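Local coordinates for alkaline phosphatase D (Bacillus subtilis, PDB 2YEQ), which hydrolyses phosphate esters as a PhoD-family phosphodiesterase and alkaline phosphatase, using an active site that holds iron and calcium, at residues N113-F121 and Y442-W452; Y135-V146 and A197-V205. All coordinates share one frame; numbering follows the deposited sequence.

Contact 1: residues N113-F121 and Y442-W452. With PE5 (3,6,9,12,15,18,21,24-octaoxahexacosan-1-ol), chain H.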
# COMPACT_ATOMS: atom_id res chain seq x y z
N ASN A 113 -2.31 -3.44 -27.33
CA ASN A 113 -2.13 -4.86 -27.15
C ASN A 113 -0.76 -5.19 -26.55
O ASN A 113 0.12 -5.72 -27.23
CB ASN A 113 -2.31 -5.55 -28.50
CG ASN A 113 -2.69 -7.00 -28.37
OD1 ASN A 113 -3.54 -7.36 -27.56
ND2 ASN A 113 -2.06 -7.85 -29.17
N VAL A 114 -0.57 -4.90 -25.27
CA VAL A 114 0.73 -5.08 -24.65
C VAL A 114 0.93 -6.51 -24.20
O VAL A 114 0.03 -7.11 -23.63
CB VAL A 114 0.92 -4.08 -23.47
CG1 VAL A 114 0.87 -2.65 -23.99
CG2 VAL A 114 -0.14 -4.25 -22.45
N PRO A 115 2.12 -7.06 -24.45
CA PRO A 115 2.41 -8.46 -24.14
C PRO A 115 2.78 -8.76 -22.69
O PRO A 115 2.67 -9.91 -22.27
CB PRO A 115 3.65 -8.76 -25.01
CG PRO A 115 4.32 -7.48 -25.14
CD PRO A 115 3.20 -6.47 -25.26
N GLN A 116 3.24 -7.76 -21.94
CA GLN A 116 3.74 -8.01 -20.59
C GLN A 116 3.74 -6.74 -19.73
O GLN A 116 3.81 -5.62 -20.25
CB GLN A 116 5.14 -8.60 -20.65
CG GLN A 116 5.67 -9.14 -19.33
CD GLN A 116 7.01 -9.85 -19.48
OE1 GLN A 116 7.07 -11.00 -19.89
NE2 GLN A 116 8.09 -9.18 -19.10
N MET A 117 3.61 -6.94 -18.43
CA MET A 117 3.68 -5.87 -17.44
C MET A 117 4.38 -6.45 -16.23
O MET A 117 4.11 -7.60 -15.85
CB MET A 117 2.26 -5.44 -17.05
CG MET A 117 2.22 -4.37 -15.97
SD MET A 117 0.55 -3.99 -15.45
CE MET A 117 0.87 -2.46 -14.54
N THR A 118 5.27 -5.67 -15.63
CA THR A 118 5.90 -6.08 -14.38
C THR A 118 5.75 -4.94 -13.36
O THR A 118 6.00 -3.78 -13.69
CB THR A 118 7.40 -6.41 -14.57
OG1 THR A 118 7.54 -7.38 -15.62
CG2 THR A 118 8.02 -6.96 -13.29
N PHE A 119 5.34 -5.28 -12.14
CA PHE A 119 5.17 -4.26 -11.10
C PHE A 119 5.47 -4.91 -9.78
O PHE A 119 5.64 -6.13 -9.71
CB PHE A 119 3.78 -3.61 -11.17
CG PHE A 119 2.62 -4.52 -10.83
CD1 PHE A 119 2.23 -4.71 -9.52
CD2 PHE A 119 1.89 -5.16 -11.83
CE1 PHE A 119 1.15 -5.53 -9.19
CE2 PHE A 119 0.80 -5.97 -11.50
CZ PHE A 119 0.43 -6.15 -10.16
N ALA A 120 5.63 -4.09 -8.74
CA ALA A 120 5.82 -4.59 -7.40
C ALA A 120 4.72 -3.95 -6.54
O ALA A 120 4.21 -2.87 -6.90
CB ALA A 120 7.19 -4.22 -6.84
N PHE A 121 4.38 -4.61 -5.44
CA PHE A 121 3.51 -3.97 -4.44
C PHE A 121 4.04 -4.16 -3.04
O PHE A 121 4.68 -5.17 -2.71
CB PHE A 121 2.02 -4.34 -4.60
CG PHE A 121 1.67 -5.75 -4.29
CD1 PHE A 121 1.28 -6.11 -3.02
CD2 PHE A 121 1.63 -6.71 -5.30
CE1 PHE A 121 0.88 -7.40 -2.72
CE2 PHE A 121 1.22 -8.02 -5.03
CZ PHE A 121 0.87 -8.37 -3.73
N TYR A 442 8.56 -7.73 -0.26
CA TYR A 442 7.54 -7.20 -1.15
C TYR A 442 7.25 -8.26 -2.20
O TYR A 442 7.84 -9.32 -2.19
CB TYR A 442 7.99 -5.90 -1.82
CG TYR A 442 9.26 -6.00 -2.66
CD1 TYR A 442 9.21 -6.35 -4.01
CD2 TYR A 442 10.48 -5.74 -2.10
CE1 TYR A 442 10.37 -6.44 -4.78
CE2 TYR A 442 11.64 -5.83 -2.83
CZ TYR A 442 11.59 -6.20 -4.16
OH TYR A 442 12.77 -6.25 -4.86
N VAL A 443 6.28 -7.98 -3.05
CA VAL A 443 5.80 -8.94 -4.06
C VAL A 443 5.99 -8.34 -5.42
O VAL A 443 5.72 -7.16 -5.66
CB VAL A 443 4.31 -9.34 -3.83
CG1 VAL A 443 3.86 -10.33 -4.87
CG2 VAL A 443 4.11 -9.88 -2.42
N ARG A 444 6.57 -9.13 -6.33
CA ARG A 444 6.77 -8.69 -7.72
C ARG A 444 5.86 -9.49 -8.65
O ARG A 444 5.89 -10.72 -8.65
CB ARG A 444 8.24 -8.92 -8.12
CG ARG A 444 8.56 -8.47 -9.54
CD ARG A 444 10.04 -8.75 -9.87
NE ARG A 444 10.32 -10.17 -9.90
CZ ARG A 444 11.52 -10.74 -9.72
NH1 ARG A 444 12.62 -10.03 -9.50
NH2 ARG A 444 11.62 -12.06 -9.78
N CYS A 445 5.07 -8.80 -9.46
CA CYS A 445 4.13 -9.47 -10.34
C CYS A 445 4.54 -9.28 -11.81
O CYS A 445 4.88 -8.18 -12.23
CB CYS A 445 2.71 -8.96 -10.10
SG CYS A 445 2.06 -9.52 -8.47
N THR A 446 4.48 -10.37 -12.58
CA THR A 446 4.71 -10.33 -14.03
C THR A 446 3.50 -10.87 -14.73
O THR A 446 3.08 -12.00 -14.49
CB THR A 446 5.94 -11.17 -14.41
OG1 THR A 446 7.07 -10.73 -13.65
CG2 THR A 446 6.24 -11.02 -15.90
N VAL A 447 2.90 -10.05 -15.56
CA VAL A 447 1.61 -10.35 -16.11
C VAL A 447 1.69 -10.45 -17.62
O VAL A 447 2.21 -9.54 -18.27
CB VAL A 447 0.60 -9.25 -15.76
CG1 VAL A 447 -0.81 -9.60 -16.30
CG2 VAL A 447 0.61 -9.01 -14.23
N THR A 448 1.12 -11.52 -18.16
CA THR A 448 0.93 -11.70 -19.59
C THR A 448 -0.54 -12.04 -19.81
O THR A 448 -1.22 -12.38 -18.86
CB THR A 448 1.85 -12.85 -20.13
OG1 THR A 448 1.52 -14.07 -19.47
CG2 THR A 448 3.33 -12.53 -19.83
N PRO A 449 -1.01 -12.01 -21.06
CA PRO A 449 -2.44 -12.25 -21.31
C PRO A 449 -3.01 -13.54 -20.75
O PRO A 449 -4.18 -13.55 -20.35
CB PRO A 449 -2.52 -12.22 -22.84
CG PRO A 449 -1.44 -11.29 -23.24
CD PRO A 449 -0.31 -11.64 -22.30
N HIS A 450 -2.22 -14.61 -20.68
CA HIS A 450 -2.75 -15.91 -20.24
C HIS A 450 -2.15 -16.40 -18.95
O HIS A 450 -2.48 -17.50 -18.49
CB HIS A 450 -2.54 -16.95 -21.35
CG HIS A 450 -3.17 -16.55 -22.65
ND1 HIS A 450 -4.47 -16.10 -22.74
CD2 HIS A 450 -2.66 -16.46 -23.90
CE1 HIS A 450 -4.74 -15.77 -23.99
NE2 HIS A 450 -3.66 -15.98 -24.72
N GLN A 451 -1.29 -15.59 -18.35
CA GLN A 451 -0.65 -15.99 -17.13
C GLN A 451 -0.29 -14.83 -16.19
O GLN A 451 0.25 -13.81 -16.64
CB GLN A 451 0.61 -16.72 -17.51
CG GLN A 451 1.28 -17.34 -16.38
CD GLN A 451 2.52 -18.09 -16.82
OE1 GLN A 451 2.43 -19.17 -17.42
NE2 GLN A 451 3.68 -17.49 -16.56
N TRP A 452 -0.52 -15.04 -14.90
CA TRP A 452 -0.12 -14.09 -13.85
C TRP A 452 0.88 -14.79 -12.98
O TRP A 452 0.59 -15.83 -12.42
CB TRP A 452 -1.32 -13.68 -13.00
CG TRP A 452 -1.02 -12.55 -12.03
CD1 TRP A 452 -0.21 -12.59 -10.95
CD2 TRP A 452 -1.54 -11.23 -12.10
NE1 TRP A 452 -0.17 -11.35 -10.33
CE2 TRP A 452 -1.00 -10.50 -11.02
CE3 TRP A 452 -2.39 -10.58 -12.99
CZ2 TRP A 452 -1.30 -9.16 -10.80
CZ3 TRP A 452 -2.70 -9.23 -12.75
CH2 TRP A 452 -2.15 -8.54 -11.67
C48 PE5 H . 10.49 -13.44 -12.78
C50 PE5 H . 10.71 -13.82 -14.23
O1 PE5 H . 9.48 -14.28 -14.80
C1 PE5 H . 9.21 -13.84 -16.14
C2 PE5 H . 7.75 -14.07 -16.52
O2 PE5 H . 7.59 -15.33 -17.16
C3 PE5 H . 6.28 -15.91 -17.16
C4 PE5 H . 6.39 -17.36 -17.62
O3 PE5 H . 6.17 -18.29 -16.55
C5 PE5 H . 7.35 -19.02 -16.23
C6 PE5 H . 7.18 -20.02 -15.11
O4 PE5 H . 8.45 -20.26 -14.50
C7 PE5 H . 8.65 -19.49 -13.32
C8 PE5 H . 10.08 -19.46 -12.85
O5 PE5 H . 10.33 -18.21 -12.18
C9 PE5 H . 10.25 -18.36 -10.77

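Contact 2: residues Y135-V146 and A197-V205. With PE5 (3,6,9,12,15,18,21,24-octaoxahexacosan-1-ol), chain D; EDO (1,2-ethanediol), chain B.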
# COMPACT_ATOMS: atom_id res chain seq x y z
N TYR A 135 13.47 -1.67 0.06
CA TYR A 135 13.40 -0.66 -0.99
C TYR A 135 14.73 -0.47 -1.74
O TYR A 135 14.72 -0.08 -2.91
CB TYR A 135 12.92 0.68 -0.43
CG TYR A 135 11.43 0.75 -0.16
CD1 TYR A 135 10.52 0.50 -1.17
CD2 TYR A 135 10.94 1.07 1.10
CE1 TYR A 135 9.16 0.57 -0.96
CE2 TYR A 135 9.56 1.16 1.34
CZ TYR A 135 8.67 0.90 0.31
OH TYR A 135 7.30 0.97 0.47
N LYS A 136 15.84 -0.73 -1.08
CA LYS A 136 17.14 -0.76 -1.76
C LYS A 136 17.08 -1.81 -2.86
O LYS A 136 17.40 -1.52 -4.01
CB LYS A 136 18.26 -1.11 -0.79
CG LYS A 136 19.65 -0.92 -1.39
CD LYS A 136 20.72 -1.30 -0.40
CE LYS A 136 22.12 -1.01 -0.93
NZ LYS A 136 22.53 0.40 -0.71
N HIS A 137 16.62 -3.01 -2.51
CA HIS A 137 16.42 -4.07 -3.51
C HIS A 137 15.36 -3.74 -4.56
O HIS A 137 15.56 -4.02 -5.75
CB HIS A 137 16.09 -5.41 -2.83
CG HIS A 137 17.20 -5.93 -1.97
ND1 HIS A 137 18.45 -6.25 -2.47
CD2 HIS A 137 17.26 -6.17 -0.64
CE1 HIS A 137 19.21 -6.70 -1.49
NE2 HIS A 137 18.52 -6.65 -0.36
N MET A 138 14.24 -3.13 -4.15
CA MET A 138 13.20 -2.85 -5.10
C MET A 138 13.67 -1.88 -6.16
O MET A 138 13.29 -2.00 -7.32
CB MET A 138 11.96 -2.26 -4.41
CG MET A 138 10.75 -2.18 -5.31
SD MET A 138 9.37 -1.27 -4.59
CE MET A 138 8.98 -2.42 -3.29
N ALA A 139 14.49 -0.91 -5.75
CA ALA A 139 14.98 0.14 -6.66
C ALA A 139 15.84 -0.45 -7.80
O ALA A 139 16.07 0.21 -8.79
CB ALA A 139 15.78 1.19 -5.89
N LYS A 140 16.33 -1.67 -7.62
CA LYS A 140 17.12 -2.36 -8.67
C LYS A 140 16.26 -3.25 -9.59
O LYS A 140 16.79 -3.83 -10.54
CB LYS A 140 18.21 -3.19 -8.00
CG LYS A 140 19.23 -2.35 -7.23
CD LYS A 140 20.06 -3.21 -6.31
CE LYS A 140 21.43 -2.59 -6.00
NZ LYS A 140 22.00 -3.17 -4.74
N GLU A 141 14.95 -3.34 -9.33
CA GLU A 141 14.06 -4.18 -10.12
C GLU A 141 13.73 -3.46 -11.40
O GLU A 141 13.78 -2.24 -11.47
CB GLU A 141 12.73 -4.49 -9.38
CG GLU A 141 12.85 -5.23 -8.04
CD GLU A 141 12.90 -6.75 -8.16
OE1 GLU A 141 12.98 -7.28 -9.30
OE2 GLU A 141 12.85 -7.41 -7.11
N LYS A 142 13.35 -4.22 -12.43
CA LYS A 142 12.88 -3.62 -13.66
C LYS A 142 11.37 -3.63 -13.65
O LYS A 142 10.77 -4.63 -14.00
CB LYS A 142 13.41 -4.37 -14.88
CG LYS A 142 14.84 -3.98 -15.27
CD LYS A 142 15.87 -5.05 -14.91
CE LYS A 142 17.13 -4.46 -14.25
NZ LYS A 142 18.01 -3.73 -15.21
N LEU A 143 10.75 -2.51 -13.28
CA LEU A 143 9.30 -2.46 -13.10
C LEU A 143 8.71 -1.37 -13.94
O LEU A 143 9.36 -0.34 -14.17
CB LEU A 143 8.97 -2.19 -11.63
CG LEU A 143 9.66 -3.03 -10.58
CD1 LEU A 143 9.34 -2.45 -9.18
CD2 LEU A 143 9.26 -4.52 -10.71
N ASP A 144 7.47 -1.57 -14.37
CA ASP A 144 6.68 -0.54 -15.01
C ASP A 144 6.02 0.41 -13.98
O ASP A 144 5.81 1.58 -14.26
CB ASP A 144 5.58 -1.17 -15.85
CG ASP A 144 6.14 -2.03 -17.01
OD1 ASP A 144 6.83 -1.46 -17.88
OD2 ASP A 144 5.86 -3.26 -17.04
N LEU A 145 5.68 -0.12 -12.81
CA LEU A 145 5.13 0.71 -11.72
C LEU A 145 5.18 -0.01 -10.40
O LEU A 145 5.52 -1.20 -10.32
CB LEU A 145 3.74 1.26 -12.06
CG LEU A 145 2.57 0.33 -12.41
CD1 LEU A 145 1.95 -0.18 -11.17
CD2 LEU A 145 1.53 1.09 -13.20
N VAL A 146 4.91 0.75 -9.33
CA VAL A 146 4.85 0.24 -7.99
C VAL A 146 3.48 0.64 -7.39
O VAL A 146 3.00 1.76 -7.64
CB VAL A 146 5.98 0.82 -7.12
CG1 VAL A 146 5.79 0.48 -5.65
CG2 VAL A 146 7.33 0.30 -7.61
N ALA A 197 15.00 6.32 -3.10
CA ALA A 197 15.54 5.70 -4.34
C ALA A 197 14.43 4.94 -5.06
O ALA A 197 14.28 5.03 -6.28
CB ALA A 197 16.71 4.76 -4.02
N ALA A 198 13.64 4.20 -4.30
CA ALA A 198 12.49 3.46 -4.86
C ALA A 198 11.46 4.40 -5.47
O ALA A 198 10.88 4.09 -6.54
CB ALA A 198 11.88 2.50 -3.81
N HIS A 199 11.26 5.58 -4.86
CA HIS A 199 10.38 6.57 -5.45
C HIS A 199 10.95 7.17 -6.73
O HIS A 199 10.21 7.41 -7.67
CB HIS A 199 10.03 7.70 -4.47
CG HIS A 199 8.89 7.39 -3.55
ND1 HIS A 199 7.60 7.23 -4.01
CD2 HIS A 199 8.84 7.23 -2.20
CE1 HIS A 199 6.80 6.99 -2.98
NE2 HIS A 199 7.52 6.99 -1.87
N ALA A 200 12.26 7.46 -6.75
CA ALA A 200 12.90 8.07 -7.92
C ALA A 200 12.97 7.09 -9.11
O ALA A 200 12.98 7.49 -10.26
CB ALA A 200 14.34 8.61 -7.55
N ALA A 201 12.93 5.79 -8.82
CA ALA A 201 13.07 4.75 -9.85
C ALA A 201 11.82 4.44 -10.68
O ALA A 201 11.92 4.03 -11.85
CB ALA A 201 13.61 3.47 -9.18
N PHE A 202 10.64 4.61 -10.10
CA PHE A 202 9.38 4.16 -10.74
C PHE A 202 8.20 5.08 -10.41
O PHE A 202 8.18 5.69 -9.36
CB PHE A 202 8.95 2.79 -10.20
CG PHE A 202 10.05 1.82 -9.98
CD1 PHE A 202 10.66 1.18 -11.06
CD2 PHE A 202 10.43 1.47 -8.71
CE1 PHE A 202 11.65 0.26 -10.86
CE2 PHE A 202 11.44 0.54 -8.50
CZ PHE A 202 12.05 -0.06 -9.59
N PRO A 203 7.19 5.13 -11.27
CA PRO A 203 5.92 5.75 -10.89
C PRO A 203 5.18 4.88 -9.90
O PRO A 203 5.20 3.65 -10.05
CB PRO A 203 5.14 5.81 -12.20
CG PRO A 203 5.74 4.75 -13.05
CD PRO A 203 7.14 4.53 -12.61
N TRP A 204 4.56 5.51 -8.90
CA TRP A 204 3.84 4.81 -7.84
C TRP A 204 2.33 5.11 -7.94
O TRP A 204 1.92 6.24 -8.28
CB TRP A 204 4.32 5.22 -6.46
CG TRP A 204 5.64 4.67 -6.02
CD1 TRP A 204 6.77 4.53 -6.79
CD2 TRP A 204 6.00 4.20 -4.71
NE1 TRP A 204 7.78 4.01 -6.04
CE2 TRP A 204 7.34 3.81 -4.77
CE3 TRP A 204 5.29 4.07 -3.50
CZ2 TRP A 204 8.01 3.30 -3.67
CZ3 TRP A 204 5.93 3.57 -2.43
CH2 TRP A 204 7.29 3.20 -2.49
N VAL A 205 1.54 4.09 -7.61
CA VAL A 205 0.10 4.20 -7.42
C VAL A 205 -0.14 3.84 -5.96
O VAL A 205 -0.00 2.68 -5.55
CB VAL A 205 -0.68 3.28 -8.38
CG1 VAL A 205 -2.21 3.43 -8.20
CG2 VAL A 205 -0.31 3.66 -9.82
C50 PE5 D . 19.35 8.43 -13.63
O1 PE5 D . 18.05 8.34 -13.03
C1 PE5 D . 18.07 7.41 -11.97
C2 PE5 D . 16.70 7.15 -11.36
O2 PE5 D . 16.86 6.86 -9.97
C3 PE5 D . 17.07 5.49 -9.62
C4 PE5 D . 17.02 5.35 -8.11
C1 EDO B . 10.80 3.46 -14.77
O1 EDO B . 10.43 4.66 -14.11
C2 EDO B . 9.57 2.61 -15.02
O2 EDO B . 9.94 1.61 -15.97

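Contact 1: residues N113-F121 and Y442-W452
M117, F119 and F121 pair with V447, C445 and V443 as three successive hydrogen-bonded pairs of an antiparallel ladder, joining strand 117-122 to strand 440-448. Each pair exchanges two backbone hydrogen bonds. V447 N reaches M117 O at 2.7 Å. At the other end V443 N lies 3.3 Å from F121 O. Between them, at the non-hydrogen-bonded pairs T118-T446 and A120-R444, CA-H groups lean on carbonyls, as T118 CA does on C445 O at 3.2 Å.

The aromatic contacts lie on the face carrying F119, F121 and C445. F119 holds CG between its backbone N and carbonyl carbon (chi1 67°), folding the ring over the neighbouring strand, where C445 CB sits 3.8 Å from the ring centroid, over one face. W452 CZ2 meets F119 CZ at 3.5 Å, the two planes turned by 77°. F121 repeats the fold over V443 CB, while C445 SG lies at the F121 ring edge, 3.8 Å from F121 CE2. The same sulfur accepts a weak hydrogen bond from W452 NE1.

On the other face T118 and T446 lie side by side, and Q116 crosses the T446 methyl. R444 forms salt bridges with D455 and E141, and the Y442 hydroxyl hydrogen-bonds to E141.

The two faces thus differ in chemistry: one is an aromatic and sulfur layer packed on L377 of strand 374-378, the other bears hydroxyls and charge.

Contact 2: residues Y135-V146 and A197-V205
L143 CD1 lies over one face of the F202 ring, 3.8 Å from its centroid, and A201 CB covers the opposite face; at the edge, in plane, M138 O and E141 O approach F202 CZ at 3.2 and 3.4 Å. V146 straddles two rings: CG1, anti to the backbone N (chi1 171°), rests over one face of W204, whereas CG2 reaches F202 CD2 at 3.5 Å. H199 CE1 backs the opposite face of W204, and A198 CB lies at its edge, in plane. The Y135 side chain crosses W204 obliquely, Y135 CE1 lying 3.6 Å from W204 CH2.

Each segment runs from the end of a helix into a strand, and strands 145-148 and 203-206 are parallel neighbours, as in the alpha/beta core of calcineurin-like phosphatases. V146 N hydrogen-bonds to P203 O at 3.0 Å and V205 N to V146 O at 2.7 Å, so the V146 backbone is held by the residues before and after W204.

W204 NE1 gives its proton to A198 O from above the carbonyl plane, tying strand to helix; a leucine here would probably leave that carbonyl without its donor and open a gap between V146 and H199. Beside helix 193-201, A198 CB touches Y135 CD1.

In the fold
Past the N-terminal strands, the first strand of these contacts is 117-122, followed by helix 133-138 and strand 145-148. Contact 2 closes a loop of 50 residues when the chain returns through helix 193-201 into strand 203-206. Contact 1 closes only much later, after 320 residues, as strand 440-448 arrives on the far side of strand 117-122; the loop of contact 2 therefore lies wholly within that of contact 1. All four strands share one mixed sheet, in the order 203-206, 145-148, 117-122, 440-448. The contacts touch directly: T118 O meets D144 N at 2.7 Å, a probable hydrogen bond.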